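Local atomic coordinates of catalase (Corynebacterium glutamicum, PDB entry 4B7H), a protein that breaks down hydrogen peroxide to water and oxygen at a haem iron, a reaction inhibited by nitric oxide, and also binds NADPH. Residues P330-P335 with N363-P368; N377-E382 with S396-R401; G393-S396 with R401-K404. All blocks are in the same frame, centred on the assembly; numbering follows the deposited sequence.

Contact 1: residues P330-P335 with N363-P368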
loop_
_atom_site.group_PDB
_atom_site.type_symbol
_atom_site.label_atom_id
_atom_site.label_comp_id
_atom_site.label_asym_id
_atom_site.label_seq_id
_atom_site.Cartn_x
_atom_site.Cartn_y
_atom_site.Cartn_z
ATOM N N PRO A 330 -21.402 3.866 -8.954
ATOM C CA PRO A 330 -22.446 4.239 -9.923
ATOM C C PRO A 330 -22.010 3.985 -11.364
ATOM O O PRO A 330 -22.848 3.924 -12.264
ATOM C CB PRO A 330 -22.663 5.742 -9.665
ATOM C CG PRO A 330 -21.406 6.204 -9.017
ATOM C CD PRO A 330 -20.898 5.036 -8.211
ATOM N N GLY A 331 -20.707 3.824 -11.580
ATOM C CA GLY A 331 -20.198 3.470 -12.897
ATOM C C GLY A 331 -20.477 2.032 -13.295
ATOM O O GLY A 331 -20.256 1.644 -14.450
ATOM N N ASN A 332 -20.944 1.229 -12.342
ATOM C CA ASN A 332 -21.391 -0.124 -12.640
ATOM C C ASN A 332 -22.763 -0.084 -13.309
ATOM O O ASN A 332 -23.786 -0.405 -12.691
ATOM C CB ASN A 332 -21.422 -0.972 -11.371
ATOM C CG ASN A 332 -20.041 -1.393 -10.924
ATOM O OD1 ASN A 332 -19.101 -1.442 -11.729
ATOM N ND2 ASN A 332 -19.909 -1.720 -9.645
ATOM N N ILE A 333 -22.776 0.337 -14.572
ATOM C CA ILE A 333 -23.988 0.323 -15.368
ATOM C C ILE A 333 -23.988 -0.880 -16.308
ATOM O O ILE A 333 -22.961 -1.547 -16.489
ATOM C CB ILE A 333 -24.187 1.644 -16.133
ATOM C CG1 ILE A 333 -23.023 1.915 -17.097
ATOM C CG2 ILE A 333 -24.384 2.799 -15.152
ATOM C CD1 ILE A 333 -23.253 3.134 -17.983
ATOM N N VAL A 334 -25.154 -1.162 -16.885
ATOM C CA VAL A 334 -25.358 -2.331 -17.735
ATOM C C VAL A 334 -26.123 -1.880 -18.982
ATOM O O VAL A 334 -26.673 -0.775 -19.003
ATOM C CB VAL A 334 -26.152 -3.439 -16.987
ATOM C CG1 VAL A 334 -25.312 -4.069 -15.886
ATOM C CG2 VAL A 334 -27.456 -2.883 -16.429
ATOM N N PRO A 335 -26.165 -2.723 -20.035
ATOM C CA PRO A 335 -26.931 -2.349 -21.230
ATOM C C PRO A 335 -28.375 -1.982 -20.899
ATOM O O PRO A 335 -28.996 -2.637 -20.061
ATOM C CB PRO A 335 -26.891 -3.628 -22.080
ATOM C CG PRO A 335 -25.601 -4.278 -21.695
ATOM C CD PRO A 335 -25.434 -3.989 -20.223
ATOM N N ASN A 363 -7.053 -5.200 -7.242
ATOM C CA ASN A 363 -7.849 -6.353 -7.628
ATOM C C ASN A 363 -9.126 -6.532 -6.826
ATOM O O ASN A 363 -9.647 -7.639 -6.717
ATOM C CB ASN A 363 -6.977 -7.613 -7.634
ATOM C CG ASN A 363 -6.106 -7.679 -8.867
ATOM O OD1 ASN A 363 -6.589 -7.414 -9.963
ATOM N ND2 ASN A 363 -4.819 -7.992 -8.702
ATOM N N TYR A 364 -9.658 -5.417 -6.326
ATOM C CA TYR A 364 -10.866 -5.427 -5.518
ATOM C C TYR A 364 -12.054 -6.069 -6.222
ATOM O O TYR A 364 -12.939 -6.610 -5.558
ATOM C CB TYR A 364 -11.238 -4.009 -5.086
ATOM C CG TYR A 364 -11.796 -3.114 -6.181
ATOM C CD1 TYR A 364 -10.955 -2.374 -7.004
ATOM C CD2 TYR A 364 -13.175 -2.992 -6.373
ATOM C CE1 TYR A 364 -11.464 -1.539 -7.992
ATOM C CE2 TYR A 364 -13.696 -2.164 -7.364
ATOM C CZ TYR A 364 -12.834 -1.443 -8.171
ATOM O OH TYR A 364 -13.351 -0.610 -9.141
ATOM N N ARG A 365 -12.075 -6.017 -7.554
ATOM C CA ARG A 365 -13.198 -6.564 -8.319
ATOM C C ARG A 365 -13.288 -8.077 -8.197
ATOM O O ARG A 365 -14.332 -8.658 -8.490
ATOM C CB ARG A 365 -13.073 -6.224 -9.803
ATOM C CG ARG A 365 -13.141 -4.750 -10.146
ATOM C CD ARG A 365 -14.543 -4.265 -10.292
ATOM N NE ARG A 365 -14.563 -2.934 -10.888
ATOM C CZ ARG A 365 -15.675 -2.312 -11.257
ATOM N NH1 ARG A 365 -16.842 -2.921 -11.093
ATOM N NH2 ARG A 365 -15.619 -1.095 -11.785
ATOM N N ASP A 366 -12.192 -8.712 -7.782
ATOM C CA ASP A 366 -12.133 -10.165 -7.699
ATOM C C ASP A 366 -12.621 -10.712 -6.353
ATOM O O ASP A 366 -12.796 -11.925 -6.192
ATOM C CB ASP A 366 -10.708 -10.644 -7.985
ATOM C CG ASP A 366 -10.269 -10.360 -9.424
ATOM O OD1 ASP A 366 -11.133 -10.352 -10.328
ATOM O OD2 ASP A 366 -9.061 -10.147 -9.649
ATOM N N LEU A 367 -12.811 -9.837 -5.370
ATOM C CA LEU A 367 -13.307 -10.309 -4.079
ATOM C C LEU A 367 -14.712 -10.870 -4.243
ATOM O O LEU A 367 -15.489 -10.375 -5.065
ATOM C CB LEU A 367 -13.336 -9.180 -3.055
ATOM C CG LEU A 367 -11.979 -8.601 -2.667
ATOM C CD1 LEU A 367 -12.195 -7.423 -1.748
ATOM C CD2 LEU A 367 -11.105 -9.653 -1.995
ATOM N N PRO A 368 -15.048 -11.906 -3.468
ATOM C CA PRO A 368 -16.349 -12.571 -3.602
ATOM C C PRO A 368 -17.563 -11.632 -3.762
ATOM O O PRO A 368 -18.373 -11.846 -4.669
ATOM C CB PRO A 368 -16.430 -13.394 -2.319
ATOM C CG PRO A 368 -14.989 -13.832 -2.120
ATOM C CD PRO A 368 -14.169 -12.611 -2.513
HETATM O O HOH W 1 -17.664 0.277 -13.293
#
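Asn332 and Arg365 form a buried polar contact between two loops, one following helix 319-324 and the other helix 343-359. It is a single side-chain pairing rather than a packed interface, since the nearest CA atoms, those of Asn332 and Arg365, stay 11.3 Å apart and a long side chain must span the gap. Arg365 bends at chi2 (-85°) and then runs extended, carrying its guanidinium to the amide. NH1 of Arg365 donates to OD1 of Asn332 over 2.8 Å in a nearly straight bond (172° at the hydrogen). The oxygen lies in the guanidinium plane, whereas NH1 is tilted slightly from the carbonyl plane; amide and guanidinium are turned 56° apart. Water 1 closes a small ring beside this bond: it accepts from Arg365 NH2 at 2.9 Å and lies 2.7 Å from Asn332 OD1, to which it can donate. The amide oxygen thus takes the NH1 bond and probably a second from the water, which has other acceptors in reach.

Arg365 lies in a short 3-10 segment that ends at Asp366, and Asn332 is the centre of an inverse gamma turn. The helix between the two loops, 343-359, carries Tyr352, which corresponds to the proximal haem ligand of catalases, so the pairing joins chain on both sides of the haem-binding helix. Asparagine suits its position because its amide faces two ways: OD1 accepts the hydrogen bond from Arg365 while ND2 donates one to Asp138. Arginine brings both reach and several in-plane N-H groups, and its charge is met by a salt bridge from NH2 to Glu54 of the second subunit. Closer to the backbone, CG of Arg365 lies 3.8 Å above one face of the Tyr364 ring, toward its rim, while that ring packs on Ala353.

Contact 2: residues N377-E382 with S396-R401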
loop_
_atom_site.group_PDB
_atom_site.type_symbol
_atom_site.label_atom_id
_atom_site.label_comp_id
_atom_site.label_asym_id
_atom_site.label_seq_id
_atom_site.Cartn_x
_atom_site.Cartn_y
_atom_site.Cartn_z
ATOM N N ASN A 377 -14.518 -11.348 -18.878
ATOM C CA ASN A 377 -13.595 -11.596 -19.980
ATOM C C ASN A 377 -12.785 -10.329 -20.225
ATOM O O ASN A 377 -13.241 -9.404 -20.897
ATOM C CB ASN A 377 -14.363 -12.008 -21.246
ATOM C CG ASN A 377 -13.438 -12.390 -22.393
ATOM O OD1 ASN A 377 -12.229 -12.534 -22.205
ATOM N ND2 ASN A 377 -13.999 -12.548 -23.585
ATOM N N THR A 378 -11.578 -10.285 -19.672
ATOM C CA THR A 378 -10.806 -9.051 -19.648
ATOM C C THR A 378 -9.359 -9.309 -20.021
ATOM O O THR A 378 -8.832 -10.403 -19.793
ATOM C CB THR A 378 -10.862 -8.379 -18.247
ATOM O OG1 THR A 378 -10.189 -7.116 -18.292
ATOM C CG2 THR A 378 -10.184 -9.254 -17.195
ATOM N N TYR A 379 -8.713 -8.297 -20.588
ATOM C CA TYR A 379 -7.279 -8.368 -20.845
ATOM C C TYR A 379 -6.459 -7.795 -19.686
ATOM O O TYR A 379 -5.229 -7.857 -19.693
ATOM C CB TYR A 379 -6.930 -7.680 -22.168
ATOM C CG TYR A 379 -7.384 -8.487 -23.353
ATOM C CD1 TYR A 379 -6.607 -9.525 -23.844
ATOM C CD2 TYR A 379 -8.599 -8.228 -23.976
ATOM C CE1 TYR A 379 -7.027 -10.282 -24.935
ATOM C CE2 TYR A 379 -9.025 -8.988 -25.066
ATOM C CZ TYR A 379 -8.230 -10.007 -25.538
ATOM O OH TYR A 379 -8.645 -10.760 -26.613
ATOM N N SER A 380 -7.129 -7.248 -18.676
ATOM C CA SER A 380 -6.407 -6.807 -17.482
ATOM C C SER A 380 -5.744 -8.002 -16.802
ATOM O O SER A 380 -6.244 -9.129 -16.880
ATOM C CB SER A 380 -7.348 -6.120 -16.492
ATOM O OG SER A 380 -7.867 -4.924 -17.036
ATOM N N ARG A 381 -4.633 -7.750 -16.114
ATOM C CA ARG A 381 -3.825 -8.823 -15.544
ATOM C C ARG A 381 -3.021 -8.308 -14.364
ATOM O O ARG A 381 -2.925 -7.092 -14.137
ATOM C CB ARG A 381 -2.869 -9.383 -16.605
ATOM C CG ARG A 381 -1.800 -8.383 -17.042
ATOM C CD ARG A 381 -0.820 -8.998 -18.015
ATOM N NE ARG A 381 0.385 -8.184 -18.138
ATOM C CZ ARG A 381 1.515 -8.614 -18.688
ATOM N NH1 ARG A 381 1.587 -9.840 -19.186
ATOM N NH2 ARG A 381 2.570 -7.819 -18.747
ATOM N N GLU A 382 -2.441 -9.245 -13.617
ATOM C CA GLU A 382 -1.476 -8.943 -12.560
ATOM C C GLU A 382 -2.056 -8.000 -11.508
ATOM O O GLU A 382 -3.259 -8.068 -11.209
ATOM C CB GLU A 382 -0.133 -8.479 -13.153
ATOM C CG GLU A 382 0.357 -9.505 -14.162
ATOM C CD GLU A 382 1.683 -9.189 -14.827
ATOM O OE1 GLU A 382 2.312 -8.161 -14.514
ATOM O OE2 GLU A 382 2.097 -9.990 -15.691
ATOM N N SER A 396 -2.846 -11.718 -23.967
ATOM C CA SER A 396 -2.882 -10.573 -23.067
ATOM C C SER A 396 -3.213 -9.270 -23.799
ATOM O O SER A 396 -3.278 -8.209 -23.187
ATOM C CB SER A 396 -1.511 -10.423 -22.421
ATOM O OG SER A 396 -0.558 -10.173 -23.442
ATOM N N TYR A 397 -3.428 -9.344 -25.107
ATOM C CA TYR A 397 -3.567 -8.149 -25.935
ATOM C C TYR A 397 -4.644 -8.415 -26.975
ATOM O O TYR A 397 -4.844 -9.564 -27.386
ATOM C CB TYR A 397 -2.230 -7.865 -26.651
ATOM C CG TYR A 397 -1.838 -9.007 -27.575
ATOM C CD1 TYR A 397 -1.259 -10.175 -27.072
ATOM C CD2 TYR A 397 -2.098 -8.942 -28.949
ATOM C CE1 TYR A 397 -0.943 -11.240 -27.911
ATOM C CE2 TYR A 397 -1.771 -10.005 -29.803
ATOM C CZ TYR A 397 -1.200 -11.146 -29.268
ATOM O OH TYR A 397 -0.882 -12.206 -30.083
ATOM N N SER A 398 -5.334 -7.364 -27.414
ATOM C CA SER A 398 -6.175 -7.466 -28.605
ATOM C C SER A 398 -5.885 -6.250 -29.481
ATOM O O SER A 398 -5.528 -5.190 -28.970
ATOM C CB SER A 398 -7.673 -7.587 -28.265
ATOM O OG SER A 398 -8.290 -6.314 -28.117
ATOM N N PRO A 399 -6.028 -6.390 -30.808
ATOM C CA PRO A 399 -6.477 -7.587 -31.534
ATOM C C PRO A 399 -5.426 -8.688 -31.547
ATOM O O PRO A 399 -4.226 -8.399 -31.497
ATOM C CB PRO A 399 -6.688 -7.060 -32.953
ATOM C CG PRO A 399 -5.698 -5.925 -33.061
ATOM C CD PRO A 399 -5.779 -5.264 -31.721
ATOM N N ASN A 400 -5.875 -9.939 -31.599
ATOM C CA ASN A 400 -4.971 -11.078 -31.610
ATOM C C ASN A 400 -5.476 -12.163 -32.541
ATOM O O ASN A 400 -6.621 -12.092 -33.017
ATOM C CB ASN A 400 -4.759 -11.634 -30.196
ATOM C CG ASN A 400 -6.050 -12.056 -29.529
ATOM O OD1 ASN A 400 -6.525 -11.411 -28.575
ATOM N ND2 ASN A 400 -6.628 -13.136 -30.012
ATOM N N ARG A 401 -4.638 -13.173 -32.779
ATOM C CA ARG A 401 -4.963 -14.252 -33.715
ATOM C C ARG A 401 -5.758 -15.407 -33.102
ATOM O O ARG A 401 -5.975 -16.435 -33.756
ATOM C CB ARG A 401 -3.690 -14.772 -34.399
ATOM C CG ARG A 401 -2.677 -15.475 -33.489
ATOM C CD ARG A 401 -1.481 -15.909 -34.322
ATOM N NE ARG A 401 -0.431 -16.586 -33.564
ATOM C CZ ARG A 401 -0.423 -17.894 -33.316
ATOM N NH1 ARG A 401 -1.426 -18.654 -33.738
ATOM N NH2 ARG A 401 0.581 -18.443 -32.640
#
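The Tyr379 ring has different neighbours on its two faces: the backbone N of Ser398 lies 4.2 Å above one, offset toward the rim, while Lys404 makes a cation-pi contact from the opposite side. Ser396 CA sits at the ring edge, in its plane. Along the ring, CD1 of Tyr379 meets Ser396 C at 3.4 Å and CE1 meets Tyr397 O at 3.4 Å, both approaching obliquely. Toward the phenol end, CB of Ser398 comes within 3.7 Å of Tyr379 CZ. With CG anti to the carbonyl carbon (chi1 -72°), the tyrosine extends its ring alongside the backbone of 396-398. Ser398, whose CB points toward the ring, is small enough to let that backbone come close, whereas Ser396 points away. The ring supplies a broad apolar surface ending in a hydroxyl that hydrogen-bonds to Gly405 O.

The other flat group is the Arg381 guanidinium, with Glu382 OE2 3.3 Å above its centre. This pairing is purely electrostatic, as no N-H is directed at the oxygen. The N-H groups turn elsewhere: NE to Glu62 of the second subunit and NH1 to Asn166 of the third.

Both segments are irregular, belonging to the long extended loop with which catalases wrap their neighbours. Two local features shape it: an ST turn, in which Ser380 N donates to Thr378 OG1 at 3.1 Å, and a cis peptide before Pro399. Much of the contact is made by the aromatic ring against backbone and Ser398 CB, and its electron-rich face probably stabilises the lysine charge beside it.

Contact 3: residues G393-S396 with R401-K404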
loop_
_atom_site.group_PDB
_atom_site.type_symbol
_atom_site.label_atom_id
_atom_site.label_comp_id
_atom_site.label_asym_id
_atom_site.label_seq_id
_atom_site.Cartn_x
_atom_site.Cartn_y
_atom_site.Cartn_z
ATOM N N GLY A 393 -2.305 -19.560 -20.916
ATOM C CA GLY A 393 -1.820 -19.199 -22.233
ATOM C C GLY A 393 -2.722 -18.308 -23.066
ATOM O O GLY A 393 -2.389 -18.000 -24.211
ATOM N N GLU A 394 -3.859 -17.892 -22.514
ATOM C CA GLU A 394 -4.733 -16.965 -23.234
ATOM C C GLU A 394 -4.005 -15.644 -23.512
ATOM O O GLU A 394 -3.108 -15.247 -22.761
ATOM C CB GLU A 394 -6.050 -16.752 -22.475
ATOM C CG GLU A 394 -6.989 -17.960 -22.568
ATOM C CD GLU A 394 -7.390 -18.254 -23.999
ATOM O OE1 GLU A 394 -8.202 -17.482 -24.555
ATOM O OE2 GLU A 394 -6.887 -19.242 -24.577
ATOM N N PRO A 395 -4.370 -14.963 -24.605
ATOM C CA PRO A 395 -3.612 -13.769 -24.993
ATOM C C PRO A 395 -3.847 -12.588 -24.053
ATOM O O PRO A 395 -4.904 -12.467 -23.426
ATOM C CB PRO A 395 -4.148 -13.461 -26.393
ATOM C CG PRO A 395 -5.540 -14.023 -26.389
ATOM C CD PRO A 395 -5.414 -15.299 -25.593
ATOM N N SER A 396 -2.846 -11.718 -23.967
ATOM C CA SER A 396 -2.882 -10.573 -23.067
ATOM C C SER A 396 -3.213 -9.270 -23.799
ATOM O O SER A 396 -3.278 -8.209 -23.187
ATOM C CB SER A 396 -1.511 -10.423 -22.421
ATOM O OG SER A 396 -0.558 -10.173 -23.442
ATOM N N ARG A 401 -4.638 -13.173 -32.779
ATOM C CA ARG A 401 -4.963 -14.252 -33.715
ATOM C C ARG A 401 -5.758 -15.407 -33.102
ATOM O O ARG A 401 -5.975 -16.435 -33.756
ATOM C CB ARG A 401 -3.690 -14.772 -34.399
ATOM C CG ARG A 401 -2.677 -15.475 -33.489
ATOM C CD ARG A 401 -1.481 -15.909 -34.322
ATOM N NE ARG A 401 -0.431 -16.586 -33.564
ATOM C CZ ARG A 401 -0.423 -17.894 -33.316
ATOM N NH1 ARG A 401 -1.426 -18.654 -33.738
ATOM N NH2 ARG A 401 0.581 -18.443 -32.640
ATOM N N TYR A 402 -6.207 -15.223 -31.863
ATOM C CA TYR A 402 -6.915 -16.260 -31.112
ATOM C C TYR A 402 -8.411 -15.937 -30.993
ATOM O O TYR A 402 -8.951 -15.221 -31.837
ATOM C CB TYR A 402 -6.256 -16.469 -29.742
ATOM C CG TYR A 402 -4.752 -16.601 -29.839
ATOM C CD1 TYR A 402 -4.150 -17.821 -30.157
ATOM C CD2 TYR A 402 -3.927 -15.499 -29.624
ATOM C CE1 TYR A 402 -2.764 -17.930 -30.257
ATOM C CE2 TYR A 402 -2.548 -15.601 -29.715
ATOM C CZ TYR A 402 -1.974 -16.815 -30.026
ATOM O OH TYR A 402 -0.605 -16.899 -30.116
ATOM N N ASP A 403 -9.076 -16.453 -29.959
ATOM C CA ASP A 403 -10.534 -16.391 -29.909
ATOM C C ASP A 403 -11.100 -15.624 -28.718
ATOM O O ASP A 403 -12.316 -15.483 -28.600
ATOM C CB ASP A 403 -11.124 -17.807 -29.907
ATOM C CG ASP A 403 -10.664 -18.630 -31.086
ATOM O OD1 ASP A 403 -10.649 -18.094 -32.214
ATOM O OD2 ASP A 403 -10.307 -19.811 -30.881
ATOM N N LYS A 404 -10.230 -15.141 -27.837
ATOM C CA LYS A 404 -10.681 -14.472 -26.615
ATOM C C LYS A 404 -11.616 -13.283 -26.894
ATOM O O LYS A 404 -12.598 -13.059 -26.173
ATOM C CB LYS A 404 -9.478 -14.067 -25.761
ATOM C CG LYS A 404 -9.823 -13.346 -24.471
ATOM C CD LYS A 404 -8.560 -13.164 -23.626
ATOM C CE LYS A 404 -8.760 -12.204 -22.451
ATOM N NZ LYS A 404 -9.610 -12.777 -21.363
HETATM O O HOH W 2 -8.367 -17.619 -27.272
#
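Pro395 lays its ring against two side chains at once, with CG 3.9 Å from Tyr402 CD2 and 4.0 Å from Lys404 CB. Its CB comes slightly nearer the tyrosine, 3.8 Å from CD2, meeting the aromatic ring obliquely. A proline suits this place because its compact, rigid ring presents apolar carbon to both neighbours. Lys404 crosses it at a slant as an aliphatic chain: CG stands anti to the backbone N (chi1 179°) and the chain stays extended until chi4, so that CD touches Pro395 O at 3.7 Å while the ammonium group travels on to Asp390, Asn377 and Thr378 O.

The two short segments are successive passes of one irregular loop, part of the wrapping arm of the catalase fold, which doubles back within four intervening residues and uses no backbone pairing to do so. Glu394 adds a polar margin. Its chain bends at chi2 (-61°), bringing OE1 to 3.8 Å from Lys404 CB, and water 2 links that carboxylate oxygen, to which it donates at 2.7 Å, with Asp403 N, from which it accepts at 3.0 Å. On the tyrosine side, Arg401 CG lies 3.7 Å above one face of the Tyr402 ring. Tyr402 also packs against Asp174 of the third subunit, and the same aspartate forms a salt bridge with Arg401 NE.

In the fold
The contacts lie progressively farther from the centre of the chain, their own centres about 14, 31 and 37 Å from it for contacts 1, 2 and 3, and contact 1 is about 9 Å from a bound haem, measured from the Asn332 side chain. Its centre is 18 Å from that of contact 2 and 23 Å from that of contact 3. Contacts 1 and 2 are joined by a probable hydrogen bond from Asn363 ND2 to Glu382 O, 3.0 Å long. Contacts 2 and 3, with centres 7 Å apart, share Ser396 and Arg401 and interlock through Lys404, whose NZ stands 2.8 Å from Asn377 OD1. All three touch the second subunit, and contacts 2 and 3 the third as well.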